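PDB 3ELX: ileal bile acid-binding protein from Danio rerio, which binds bile acids such as cholate, and is probably an intracellular lipid carrier of the fatty-acid-binding protein family. Local coordinates for residues A[5-10]-A[43-48]; A[19-24]-A[116-121]; A[49-54]-A[67-72]; A[112-117]-A[127-132]. All coordinates share one frame; numbering follows the deposited sequence.

How the contacts relate
Contacts 1, 3 and 4 are strand pairings of one antiparallel sheet, closed into the barrel of the fatty-acid-binding proteins; contact 2 packs helix 18-24 against it. Contacts 1 and 3, about 11 Å apart between centres, follow neighbouring strands 8-16, 41-47, 50-57 and 61-68. Contact 4 pairs 111-119 with 124-133; its centre is about 15 Å from that of contact 1, where Trp10 and Phe6 pack on Leu112. Contact 2 shares Ser116 and Thr117 with contact 4. Along the chain it opens between the two segments of contact 1 and closes after contact 3, which itself follows contact 1. Because 8-16 and 124-133 are neighbours in the sheet, the chain's N- and C-terminal parts meet in one wall.

Contact 1. Residues A[5-10]-A[43-48]; sequences AFNGKW and EIVQNG
Gly8 and Ile44 form a hydrogen-bonded antiparallel pair where strand 8-16 begins and strand 41-47 nears its end, with a short loop at residues 5-7 folded over the junction. Both backbone bonds of the pair are short and nearly straight: Gly8 N gives its hydrogen to Ile44 O at 3.0 Å, and Ile44 N gives its own to Gly8 O at 2.9 Å. The segment axes approach to 4.8 Å at 151° between their directions. Lys9 and Glu43 make the next, non-hydrogen-bonded pair; here the aliphatic part of the lysine crosses the glutamate, CE of Lys9 lying 3.8 Å from CD of Glu43. The amine is not in contact with the carboxylate, whose OE1 is hydrogen-bonded by Tyr56. In the up-and-down antiparallel barrel of this family, the opposite side of the pair looks toward the interior, and there Ile44 is the central side chain. Its CG1 sits anti to the carbonyl carbon (chi1 -52°), which carries CD1 to 3.9 Å from Trp10 NE1, while the CG2 branch lies 4.0 Å from Phe6 CB. The two aromatic residues are linked to each other by Trp10 NE1, which donates to Phe6 O at 2.9 Å; NE1 comes from above the carbonyl plane, while Phe6 O lies close to the plane of the indole. Gln46 extends toward the loop and sets its amide at the edge of the Phe6 ring, the two planes turned 69° apart. Leu112, from strand 111-119, packs against Phe6, Trp10 and Ile44 alike, and Phe6 also lies close to the cholate-binding Leu94.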
loop_
_atom_site.group_PDB
_atom_site.type_symbol
_atom_site.label_atom_id
_atom_site.label_comp_id
_atom_site.label_asym_id
_atom_site.label_seq_id
_atom_site.Cartn_x
_atom_site.Cartn_y
_atom_site.Cartn_z
ATOM N N ALA A 5 -0.768 15.259 6.104
ATOM C CA ALA A 5 0.093 14.430 6.958
ATOM C C ALA A 5 0.825 13.301 6.219
ATOM O O ALA A 5 1.870 12.845 6.675
ATOM C CB ALA A 5 -0.691 13.873 8.143
ATOM N N PHE A 6 0.277 12.868 5.085
ATOM C CA PHE A 6 0.881 11.784 4.297
ATOM C C PHE A 6 2.054 12.220 3.418
ATOM O O PHE A 6 2.811 11.369 2.936
ATOM C CB PHE A 6 -0.168 11.118 3.404
ATOM C CG PHE A 6 -1.206 10.328 4.151
ATOM C CD1 PHE A 6 -1.052 8.958 4.348
ATOM C CD2 PHE A 6 -2.357 10.946 4.628
ATOM C CE1 PHE A 6 -2.013 8.216 5.036
ATOM C CE2 PHE A 6 -3.331 10.213 5.310
ATOM C CZ PHE A 6 -3.165 8.847 5.510
ATOM N N ASN A 7 2.186 13.523 3.176
ATOM C CA ASN A 7 3.187 14.030 2.237
ATOM C C ASN A 7 4.591 13.580 2.582
ATOM O O ASN A 7 5.012 13.661 3.735
ATOM C CB ASN A 7 3.164 15.564 2.189
ATOM C CG ASN A 7 2.081 16.102 1.286
ATOM O OD1 ASN A 7 1.142 16.761 1.743
ATOM N ND2 ASN A 7 2.213 15.852 -0.002
ATOM N N GLY A 8 5.310 13.121 1.566
ATOM C CA GLY A 8 6.740 12.881 1.697
ATOM C C GLY A 8 7.224 11.577 1.100
ATOM O O GLY A 8 6.488 10.885 0.413
ATOM N N LYS A 9 8.488 11.268 1.364
ATOM C CA LYS A 9 9.059 9.971 0.999
ATOM C C LYS A 9 9.286 9.160 2.264
ATOM O O LYS A 9 9.860 9.654 3.242
ATOM C CB LYS A 9 10.363 10.083 0.197
ATOM C CG LYS A 9 10.165 10.443 -1.277
ATOM C CD LYS A 9 11.438 10.233 -2.076
ATOM C CE LYS A 9 11.223 10.594 -3.544
ATOM N NZ LYS A 9 12.378 10.155 -4.365
ATOM N N TRP A 10 8.805 7.920 2.212
ATOM C CA TRP A 10 8.783 6.999 3.344
ATOM C C TRP A 10 9.452 5.701 2.947
ATOM O O TRP A 10 9.402 5.318 1.783
ATOM C CB TRP A 10 7.332 6.680 3.704
ATOM C CG TRP A 10 6.450 7.895 3.941
ATOM C CD1 TRP A 10 5.825 8.658 2.985
ATOM C CD2 TRP A 10 6.087 8.469 5.210
ATOM N NE1 TRP A 10 5.084 9.654 3.585
ATOM C CE2 TRP A 10 5.235 9.568 4.945
ATOM C CE3 TRP A 10 6.385 8.148 6.544
ATOM C CZ2 TRP A 10 4.688 10.357 5.967
ATOM C CZ3 TRP A 10 5.844 8.938 7.562
ATOM C CH2 TRP A 10 5.007 10.024 7.263
ATOM N N GLU A 43 6.428 7.342 -2.134
ATOM C CA GLU A 43 6.374 8.788 -2.260
ATOM C C GLU A 43 4.910 9.207 -2.368
ATOM O O GLU A 43 4.173 8.691 -3.216
ATOM C CB GLU A 43 7.145 9.226 -3.496
ATOM C CG GLU A 43 7.163 10.713 -3.727
ATOM C CD GLU A 43 7.800 11.069 -5.057
ATOM O OE1 GLU A 43 8.019 10.159 -5.899
ATOM O OE2 GLU A 43 8.082 12.262 -5.258
ATOM N N ILE A 44 4.500 10.134 -1.509
ATOM C CA ILE A 44 3.110 10.599 -1.530
ATOM C C ILE A 44 3.046 12.112 -1.700
ATOM O O ILE A 44 3.777 12.853 -1.042
ATOM C CB ILE A 44 2.327 10.181 -0.265
ATOM C CG1 ILE A 44 2.462 8.673 -0.026
ATOM C CG2 ILE A 44 0.830 10.578 -0.400
ATOM C CD1 ILE A 44 2.153 8.254 1.396
ATOM N N VAL A 45 2.178 12.557 -2.613
ATOM C CA VAL A 45 1.806 13.961 -2.702
ATOM C C VAL A 45 0.313 14.025 -2.410
ATOM O O VAL A 45 -0.504 13.444 -3.146
ATOM C CB VAL A 45 2.146 14.595 -4.082
ATOM C CG1 VAL A 45 1.705 16.055 -4.104
ATOM C CG2 VAL A 45 3.640 14.495 -4.373
ATOM N N GLN A 46 -0.033 14.672 -1.304
ATOM C CA GLN A 46 -1.419 14.791 -0.885
ATOM C C GLN A 46 -1.808 16.263 -0.936
ATOM O O GLN A 46 -1.222 17.094 -0.229
ATOM C CB GLN A 46 -1.607 14.256 0.532
ATOM C CG GLN A 46 -3.014 14.465 1.044
ATOM C CD GLN A 46 -3.195 14.176 2.525
ATOM O OE1 GLN A 46 -4.328 14.141 3.007
ATOM N NE2 GLN A 46 -2.096 13.997 3.258
ATOM N N ASN A 47 -2.773 16.574 -1.795
ATOM C CA ASN A 47 -3.347 17.903 -1.853
ATOM C C ASN A 47 -4.829 17.777 -1.509
ATOM O O ASN A 47 -5.681 17.556 -2.372
ATOM C CB ASN A 47 -3.099 18.536 -3.228
ATOM C CG ASN A 47 -1.608 18.748 -3.526
ATOM O OD1 ASN A 47 -0.788 18.910 -2.622
ATOM N ND2 ASN A 47 -1.260 18.738 -4.804
ATOM N N GLY A 48 -5.129 17.880 -0.218
ATOM C CA GLY A 48 -6.480 17.617 0.273
ATOM C C GLY A 48 -6.887 16.178 0.007
ATOM O O GLY A 48 -6.215 15.241 0.447
#

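Contact 2. Residues A[19-24]-A[116-121]; sequences EPFCKL and STASGA
Phe21 is the first residue of the helical segment 19-24 to meet strand 111-119, and it does so with the far end of its ring. Placing CG anti to the backbone N (chi1 176°) sends the ring off the helix toward the strand, where CZ comes to 3.5 Å from Ser116 CB and CE1 to 3.7 Å from Ala118 CB. The ring meets these two carbons obliquely. It also makes an edge-to-face contact with Tyr101, one of the cholate-binding residues, and rests on Leu127 of the next strand. Ser116 meets the ring with CB, while its hydroxyl is hydrogen-bonded to Gln103. One helical turn later Leu24 reaches the same strand further along. Its CD2 lies 3.8 Å from Ala118 CB and 3.6 Å from Ala118 O, while CD1 approaches Gly120 CA at 4.0 Å. Ala118 is thus touched by both helix residues, its methyl group lying between the phenyl ring and the leucine branch. The local axes stay 8.9 Å apart and are inclined at 50°, a spacing that a ring and a branched side chain can bridge across a small alanine. Helix 18-24 is the first of the two helices of the family's helical lid. With no hydrogen bond between these segments and 259 Å² of surface buried, their attachment is apolar packing, which holds the helix against the strand by shape rather than by directional bonds.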
loop_
_atom_site.group_PDB
_atom_site.type_symbol
_atom_site.label_atom_id
_atom_site.label_comp_id
_atom_site.label_asym_id
_atom_site.label_seq_id
_atom_site.Cartn_x
_atom_site.Cartn_y
_atom_site.Cartn_z
ATOM N N GLU A 19 5.026 -13.049 4.362
ATOM C CA GLU A 19 4.971 -14.350 3.696
ATOM C C GLU A 19 3.563 -14.963 3.619
ATOM O O GLU A 19 3.135 -15.329 2.528
ATOM C CB GLU A 19 6.015 -15.310 4.265
ATOM C CG GLU A 19 7.417 -14.759 4.077
ATOM C CD GLU A 19 8.524 -15.736 4.388
ATOM O OE1 GLU A 19 8.259 -16.962 4.492
ATOM O OE2 GLU A 19 9.680 -15.260 4.516
ATOM N N PRO A 20 2.837 -15.064 4.753
ATOM C CA PRO A 20 1.470 -15.589 4.638
ATOM C C PRO A 20 0.553 -14.759 3.736
ATOM O O PRO A 20 -0.269 -15.332 3.019
ATOM C CB PRO A 20 0.956 -15.570 6.083
ATOM C CG PRO A 20 2.175 -15.554 6.926
ATOM C CD PRO A 20 3.186 -14.766 6.154
ATOM N N PHE A 21 0.693 -13.432 3.761
ATOM C CA PHE A 21 -0.143 -12.574 2.923
ATOM C C PHE A 21 0.161 -12.811 1.445
ATOM O O PHE A 21 -0.751 -13.006 0.648
ATOM C CB PHE A 21 0.030 -11.090 3.275
ATOM C CG PHE A 21 -0.736 -10.167 2.363
ATOM C CD1 PHE A 21 -2.077 -9.883 2.601
ATOM C CD2 PHE A 21 -0.117 -9.594 1.251
ATOM C CE1 PHE A 21 -2.782 -9.042 1.745
ATOM C CE2 PHE A 21 -0.823 -8.751 0.393
ATOM C CZ PHE A 21 -2.157 -8.480 0.644
ATOM N N CYS A 22 1.443 -12.806 1.090
ATOM C CA CYS A 22 1.839 -12.983 -0.301
ATOM C C CYS A 22 1.434 -14.366 -0.815
ATOM O O CYS A 22 0.985 -14.503 -1.953
ATOM C CB CYS A 22 3.336 -12.753 -0.474
ATOM S SG CYS A 22 3.841 -11.031 -0.352
ATOM N N LYS A 23 1.572 -15.377 0.036
ATOM C CA LYS A 23 1.136 -16.732 -0.303
ATOM C C LYS A 23 -0.371 -16.808 -0.540
ATOM O O LYS A 23 -0.828 -17.505 -1.455
ATOM C CB LYS A 23 1.553 -17.723 0.783
ATOM C CG LYS A 23 3.037 -18.080 0.763
ATOM C CD LYS A 23 3.376 -19.138 1.805
ATOM C CE LYS A 23 3.513 -18.544 3.200
ATOM N NZ LYS A 23 3.653 -19.601 4.240
ATOM N N LEU A 24 -1.144 -16.091 0.274
ATOM C CA LEU A 24 -2.603 -16.143 0.164
ATOM C C LEU A 24 -3.106 -15.484 -1.121
ATOM O O LEU A 24 -3.991 -16.028 -1.788
ATOM C CB LEU A 24 -3.281 -15.533 1.399
ATOM C CG LEU A 24 -4.810 -15.635 1.493
ATOM C CD1 LEU A 24 -5.296 -17.084 1.512
ATOM C CD2 LEU A 24 -5.333 -14.880 2.707
ATOM N N SER A 116 -2.717 -4.528 4.815
ATOM C CA SER A 116 -3.379 -5.239 3.721
ATOM C C SER A 116 -4.044 -6.489 4.297
ATOM O O SER A 116 -3.395 -7.300 4.960
ATOM C CB SER A 116 -2.374 -5.629 2.631
ATOM O OG SER A 116 -1.552 -4.543 2.234
ATOM N N THR A 117 -5.340 -6.640 4.042
ATOM C CA THR A 117 -6.119 -7.714 4.644
ATOM C C THR A 117 -6.723 -8.565 3.539
ATOM O O THR A 117 -7.511 -8.081 2.727
ATOM C CB THR A 117 -7.218 -7.121 5.530
ATOM O OG1 THR A 117 -6.600 -6.282 6.515
ATOM C CG2 THR A 117 -8.038 -8.222 6.213
ATOM N N ALA A 118 -6.321 -9.829 3.499
ATOM C CA ALA A 118 -6.852 -10.758 2.509
ATOM C C ALA A 118 -7.539 -11.939 3.185
ATOM O O ALA A 118 -7.258 -12.257 4.341
ATOM C CB ALA A 118 -5.753 -11.230 1.588
ATOM N N SER A 119 -8.435 -12.583 2.452
ATOM C CA SER A 119 -9.252 -13.639 3.017
ATOM C C SER A 119 -9.374 -14.810 2.049
ATOM O O SER A 119 -9.628 -14.606 0.865
ATOM C CB SER A 119 -10.631 -13.064 3.341
ATOM O OG SER A 119 -11.577 -14.080 3.570
ATOM N N GLY A 120 -9.185 -16.024 2.563
ATOM C CA GLY A 120 -9.335 -17.234 1.754
ATOM C C GLY A 120 -9.742 -18.467 2.542
ATOM O O GLY A 120 -10.313 -18.363 3.631
ATOM N N ALA A 121 -9.436 -19.638 1.979
ATOM C CA ALA A 121 -9.769 -20.931 2.575
ATOM C C ALA A 121 -9.135 -21.151 3.947
ATOM O O ALA A 121 -9.832 -21.514 4.900
ATOM C CB ALA A 121 -9.389 -22.068 1.626
#

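Contact 3. Residues A[49-54]-A[67-72]; sequences DDFTWT and FIVGKE
Phe51 and Phe67 form an antiparallel hydrogen-bonded pair, with Phe51 N donating to Phe67 O at 2.9 Å and Phe67 N to Phe51 O at 3.1 Å, and Val69 N adds a bond to Asp49 O at 2.9 Å just past the strand end. On the inward face Phe67 takes the crowded position between its backbone N and carbonyl carbon (chi1 58°), which brings its ring across the CB of Phe51. Phe51 CB then sits above one face, 3.8 Å from the Phe67 ring centroid, a CH-pi contact. The two rings are nearly parallel, 14° apart, but slid so far that they hardly overlap, with centroids 5.1 Å apart. Phe51 CE1 meets the CG2 branch of Val69, and Trp53 CE3 approaches the edge of Phe67. A water joins the two segments, donating to Val69 O at 2.7 Å; its approach to Asp49 OD1 is unusually short and should be read with caution. Residues 68-71 form a type II beta turn with Gly70 in its third position. The arrangement is that of a beta hairpin, strands 50-57 and 61-68, in the fatty-acid-binding protein barrel; Phe51, Trp53 and Val69 pack on the cholate-binding Leu94, and Phe67 on Val87.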
loop_
_atom_site.group_PDB
_atom_site.type_symbol
_atom_site.label_atom_id
_atom_site.label_comp_id
_atom_site.label_asym_id
_atom_site.label_seq_id
_atom_site.Cartn_x
_atom_site.Cartn_y
_atom_site.Cartn_z
ATOM N N ASP A 49 -7.989 16.019 -0.718
ATOM C CA ASP A 49 -8.516 14.698 -1.068
ATOM C C ASP A 49 -7.794 14.087 -2.268
ATOM O O ASP A 49 -8.014 12.920 -2.602
ATOM C CB ASP A 49 -10.000 14.790 -1.412
ATOM C CG ASP A 49 -10.865 15.133 -0.211
ATOM O OD1 ASP A 49 -11.995 15.615 -0.425
ATOM O OD2 ASP A 49 -10.408 14.912 0.931
ATOM N N ASP A 50 -6.938 14.884 -2.907
ATOM C CA ASP A 50 -6.241 14.478 -4.128
ATOM C C ASP A 50 -4.875 13.877 -3.798
ATOM O O ASP A 50 -3.975 14.582 -3.327
ATOM C CB ASP A 50 -6.116 15.715 -5.028
ATOM C CG ASP A 50 -5.435 15.432 -6.355
ATOM O OD1 ASP A 50 -4.533 14.575 -6.416
ATOM O OD2 ASP A 50 -5.783 16.132 -7.339
ATOM N N PHE A 51 -4.717 12.576 -4.052
ATOM C CA PHE A 51 -3.460 11.870 -3.755
ATOM C C PHE A 51 -2.757 11.386 -5.010
ATOM O O PHE A 51 -3.404 10.920 -5.953
ATOM C CB PHE A 51 -3.714 10.613 -2.918
ATOM C CG PHE A 51 -4.054 10.874 -1.487
ATOM C CD1 PHE A 51 -5.339 11.263 -1.127
ATOM C CD2 PHE A 51 -3.098 10.678 -0.486
ATOM C CE1 PHE A 51 -5.670 11.487 0.199
ATOM C CE2 PHE A 51 -3.425 10.894 0.858
ATOM C CZ PHE A 51 -4.707 11.296 1.199
ATOM N N THR A 52 -1.429 11.474 -4.999
ATOM C CA THR A 52 -0.584 10.764 -5.961
ATOM C C THR A 52 0.326 9.884 -5.120
ATOM O O THR A 52 1.112 10.390 -4.309
ATOM C CB THR A 52 0.263 11.723 -6.816
ATOM O OG1 THR A 52 -0.596 12.648 -7.490
ATOM C CG2 THR A 52 1.097 10.943 -7.842
ATOM N N TRP A 53 0.218 8.578 -5.322
ATOM C CA TRP A 53 0.833 7.611 -4.420
ATOM C C TRP A 53 1.755 6.726 -5.242
ATOM O O TRP A 53 1.293 5.961 -6.075
ATOM C CB TRP A 53 -0.279 6.775 -3.788
ATOM C CG TRP A 53 0.123 6.050 -2.550
ATOM C CD1 TRP A 53 0.995 5.001 -2.450
ATOM C CD2 TRP A 53 -0.346 6.315 -1.221
ATOM N NE1 TRP A 53 1.097 4.595 -1.136
ATOM C CE2 TRP A 53 0.283 5.388 -0.366
ATOM C CE3 TRP A 53 -1.249 7.240 -0.676
ATOM C CZ2 TRP A 53 0.040 5.356 1.010
ATOM C CZ3 TRP A 53 -1.480 7.217 0.697
ATOM C CH2 TRP A 53 -0.832 6.281 1.521
ATOM N N THR A 54 3.061 6.851 -5.012
ATOM C CA THR A 54 4.059 6.167 -5.837
ATOM C C THR A 54 4.864 5.180 -5.002
ATOM O O THR A 54 5.340 5.518 -3.917
ATOM C CB THR A 54 4.996 7.208 -6.501
ATOM O OG1 THR A 54 4.216 8.132 -7.274
ATOM C CG2 THR A 54 6.008 6.538 -7.403
ATOM N N PHE A 67 -5.637 9.197 -7.143
ATOM C CA PHE A 67 -7.039 9.080 -6.770
ATOM C C PHE A 67 -7.504 10.290 -5.993
ATOM O O PHE A 67 -6.696 10.980 -5.367
ATOM C CB PHE A 67 -7.303 7.791 -5.980
ATOM C CG PHE A 67 -6.491 7.657 -4.718
ATOM C CD1 PHE A 67 -5.267 6.983 -4.729
ATOM C CD2 PHE A 67 -6.957 8.183 -3.505
ATOM C CE1 PHE A 67 -4.503 6.846 -3.546
ATOM C CE2 PHE A 67 -6.212 8.041 -2.322
ATOM C CZ PHE A 67 -4.988 7.380 -2.340
ATOM N N ILE A 68 -8.804 10.559 -6.061
ATOM C CA ILE A 68 -9.425 11.584 -5.221
ATOM C C ILE A 68 -10.382 10.866 -4.288
ATOM O O ILE A 68 -11.271 10.134 -4.741
ATOM C CB ILE A 68 -10.171 12.651 -6.065
ATOM C CG1 ILE A 68 -9.163 13.375 -6.968
ATOM C CG2 ILE A 68 -10.920 13.632 -5.152
ATOM C CD1 ILE A 68 -9.797 14.213 -8.057
ATOM N N VAL A 69 -10.190 11.051 -2.988
ATOM C CA VAL A 69 -11.062 10.386 -2.016
ATOM C C VAL A 69 -12.524 10.723 -2.321
ATOM O O VAL A 69 -12.868 11.882 -2.551
ATOM C CB VAL A 69 -10.702 10.777 -0.574
ATOM C CG1 VAL A 69 -11.641 10.100 0.438
ATOM C CG2 VAL A 69 -9.253 10.404 -0.284
ATOM N N GLY A 70 -13.375 9.695 -2.339
ATOM C CA GLY A 70 -14.811 9.888 -2.589
ATOM C C GLY A 70 -15.237 9.969 -4.046
ATOM O O GLY A 70 -16.436 10.044 -4.340
ATOM N N LYS A 71 -14.272 9.948 -4.959
ATOM C CA LYS A 71 -14.561 10.043 -6.380
ATOM C C LYS A 71 -14.019 8.852 -7.143
ATOM O O LYS A 71 -12.907 8.404 -6.874
ATOM C CB LYS A 71 -13.962 11.330 -6.950
ATOM C CG LYS A 71 -14.888 12.514 -6.869
ATOM C CD LYS A 71 -14.677 13.349 -5.622
ATOM C CE LYS A 71 -15.148 14.780 -5.867
ATOM N NZ LYS A 71 -16.531 14.862 -6.413
ATOM N N GLU A 72 -14.786 8.358 -8.111
ATOM C CA GLU A 72 -14.309 7.274 -8.974
ATOM C C GLU A 72 -12.979 7.655 -9.609
ATOM O O GLU A 72 -12.865 8.698 -10.266
ATOM C CB GLU A 72 -15.307 6.953 -10.087
ATOM C CG GLU A 72 -16.610 6.334 -9.644
ATOM C CD GLU A 72 -17.507 6.008 -10.819
ATOM O OE1 GLU A 72 -18.650 5.559 -10.582
ATOM O OE2 GLU A 72 -17.078 6.199 -11.982
HETATM O O HOH W 1 -13.375 14.500 -2.232
#

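Contact 4. Residues A[112-117]-A[127-132]; sequences LVETST and LVRTSK
Glu114 and Arg129 face each other in the middle of a regular antiparallel pairing that satisfies the backbone N and O of both. Glu114 N donates to Arg129 O, and Arg129 N to Glu114 O, both at 2.8 Å. Leu112 with Ser131 and Ser116 with Leu127 repeat this double bonding on either side, while Val113 with Thr130 and Thr115 with Val128 are the non-hydrogen-bonded pairs between. The two charged side chains run side by side on the inward face. Arg129 bends at chi3 (36°), bringing NH1 to 2.8 Å from Glu114 OE2; the salt bridge is close, but its hydrogen bond is weak at 129°, with carboxylate and guanidinium planes 76° apart. This is the hairpin of strands 111-119 and 124-133 in the barrel, and the bridge lies near Gln55, a cholate-binding residue. Outside the two segments, Thr12 OG1 on strand 8-16 satisfies NH2 of Arg129, and NE is satisfied too. Water 2 lies over one face of the guanidinium and is hydrogen-bonded to Glu114 OE2 at 2.7 Å and Ser131 OG at 2.6 Å. The direction of the Ser131 bond is not settled, and with further acceptors beyond the segments the water probably shares its protons. Leu112 O accepts from Ser131 N and lies within hydrogen-bonding distance of the water at 3.0 Å. On the outward face Val113 CG1 meets Val128 CG1, 4.1 Å apart.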
loop_
_atom_site.group_PDB
_atom_site.type_symbol
_atom_site.label_atom_id
_atom_site.label_comp_id
_atom_site.label_asym_id
_atom_site.label_seq_id
_atom_site.Cartn_x
_atom_site.Cartn_y
_atom_site.Cartn_z
ATOM N N LEU A 112 4.088 5.938 8.630
ATOM C CA LEU A 112 3.084 5.494 7.660
ATOM C C LEU A 112 2.791 4.024 7.921
ATOM O O LEU A 112 3.675 3.183 7.780
ATOM C CB LEU A 112 3.602 5.695 6.231
ATOM C CG LEU A 112 2.723 5.209 5.075
ATOM C CD1 LEU A 112 1.457 6.007 5.002
ATOM C CD2 LEU A 112 3.485 5.273 3.751
ATOM N N VAL A 113 1.553 3.714 8.313
ATOM C CA VAL A 113 1.183 2.341 8.633
ATOM C C VAL A 113 0.169 1.831 7.627
ATOM O O VAL A 113 -0.932 2.373 7.525
ATOM C CB VAL A 113 0.599 2.220 10.051
ATOM C CG1 VAL A 113 0.307 0.759 10.361
ATOM C CG2 VAL A 113 1.579 2.802 11.091
ATOM N N GLU A 114 0.553 0.786 6.902
ATOM C CA GLU A 114 -0.238 0.257 5.795
ATOM C C GLU A 114 -0.624 -1.180 6.091
ATOM O O GLU A 114 0.244 -2.025 6.296
ATOM C CB GLU A 114 0.559 0.329 4.501
ATOM C CG GLU A 114 0.891 1.745 4.089
ATOM C CD GLU A 114 1.734 1.789 2.835
ATOM O OE1 GLU A 114 1.155 1.721 1.729
ATOM O OE2 GLU A 114 2.972 1.888 2.960
ATOM N N THR A 115 -1.928 -1.445 6.137
ATOM C CA THR A 115 -2.419 -2.778 6.483
ATOM C C THR A 115 -3.175 -3.371 5.293
ATOM O O THR A 115 -4.166 -2.784 4.830
ATOM C CB THR A 115 -3.347 -2.714 7.709
ATOM O OG1 THR A 115 -2.670 -2.111 8.818
ATOM C CG2 THR A 115 -3.847 -4.115 8.099
ATOM N N SER A 116 -2.717 -4.528 4.815
ATOM C CA SER A 116 -3.379 -5.239 3.721
ATOM C C SER A 116 -4.044 -6.489 4.297
ATOM O O SER A 116 -3.395 -7.300 4.960
ATOM C CB SER A 116 -2.374 -5.629 2.631
ATOM O OG SER A 116 -1.552 -4.543 2.234
ATOM N N THR A 117 -5.340 -6.640 4.042
ATOM C CA THR A 117 -6.119 -7.714 4.644
ATOM C C THR A 117 -6.723 -8.565 3.539
ATOM O O THR A 117 -7.511 -8.081 2.727
ATOM C CB THR A 117 -7.218 -7.121 5.530
ATOM O OG1 THR A 117 -6.600 -6.282 6.515
ATOM C CG2 THR A 117 -8.038 -8.222 6.213
ATOM N N LEU A 127 -1.003 -8.287 6.168
ATOM C CA LEU A 127 0.314 -7.678 6.063
ATOM C C LEU A 127 0.254 -6.278 6.674
ATOM O O LEU A 127 -0.583 -5.461 6.286
ATOM C CB LEU A 127 0.745 -7.589 4.601
ATOM C CG LEU A 127 1.929 -6.692 4.243
ATOM C CD1 LEU A 127 3.223 -7.164 4.902
ATOM C CD2 LEU A 127 2.081 -6.624 2.719
ATOM N N VAL A 128 1.127 -6.021 7.643
ATOM C CA VAL A 128 1.259 -4.686 8.211
ATOM C C VAL A 128 2.653 -4.152 7.917
ATOM O O VAL A 128 3.646 -4.732 8.344
ATOM C CB VAL A 128 1.038 -4.666 9.744
ATOM C CG1 VAL A 128 1.103 -3.231 10.267
ATOM C CG2 VAL A 128 -0.292 -5.321 10.133
ATOM N N ARG A 129 2.713 -3.051 7.175
ATOM C CA ARG A 129 3.984 -2.398 6.858
ATOM C C ARG A 129 4.040 -1.049 7.545
ATOM O O ARG A 129 3.088 -0.280 7.477
ATOM C CB ARG A 129 4.117 -2.196 5.348
ATOM C CG ARG A 129 4.249 -3.480 4.534
ATOM C CD ARG A 129 4.590 -3.202 3.053
ATOM N NE ARG A 129 5.474 -2.051 2.911
ATOM C CZ ARG A 129 5.085 -0.844 2.508
ATOM N NH1 ARG A 129 3.824 -0.618 2.167
ATOM N NH2 ARG A 129 5.965 0.140 2.435
ATOM N N THR A 130 5.157 -0.758 8.208
ATOM C CA THR A 130 5.334 0.518 8.882
ATOM C C THR A 130 6.559 1.178 8.268
ATOM O O THR A 130 7.625 0.574 8.238
ATOM C CB THR A 130 5.554 0.319 10.392
ATOM O OG1 THR A 130 4.408 -0.335 10.952
ATOM C CG2 THR A 130 5.765 1.666 11.084
ATOM N N SER A 131 6.387 2.404 7.778
ATOM C CA SER A 131 7.463 3.140 7.105
ATOM C C SER A 131 7.782 4.423 7.841
ATOM O O SER A 131 6.884 5.073 8.386
ATOM C CB SER A 131 7.044 3.486 5.662
ATOM O OG SER A 131 6.748 2.333 4.887
ATOM N N LYS A 132 9.068 4.777 7.856
ATOM C CA LYS A 132 9.533 6.030 8.438
ATOM C C LYS A 132 9.828 7.042 7.339
ATOM O O LYS A 132 10.140 6.677 6.203
ATOM C CB LYS A 132 10.784 5.795 9.298
ATOM C CG LYS A 132 11.992 5.273 8.532
ATOM C CD LYS A 132 13.216 5.135 9.432
ATOM C CE LYS A 132 14.420 4.698 8.599
ATOM N NZ LYS A 132 15.609 4.347 9.435
HETATM O O HOH W 2 4.253 1.659 5.289
#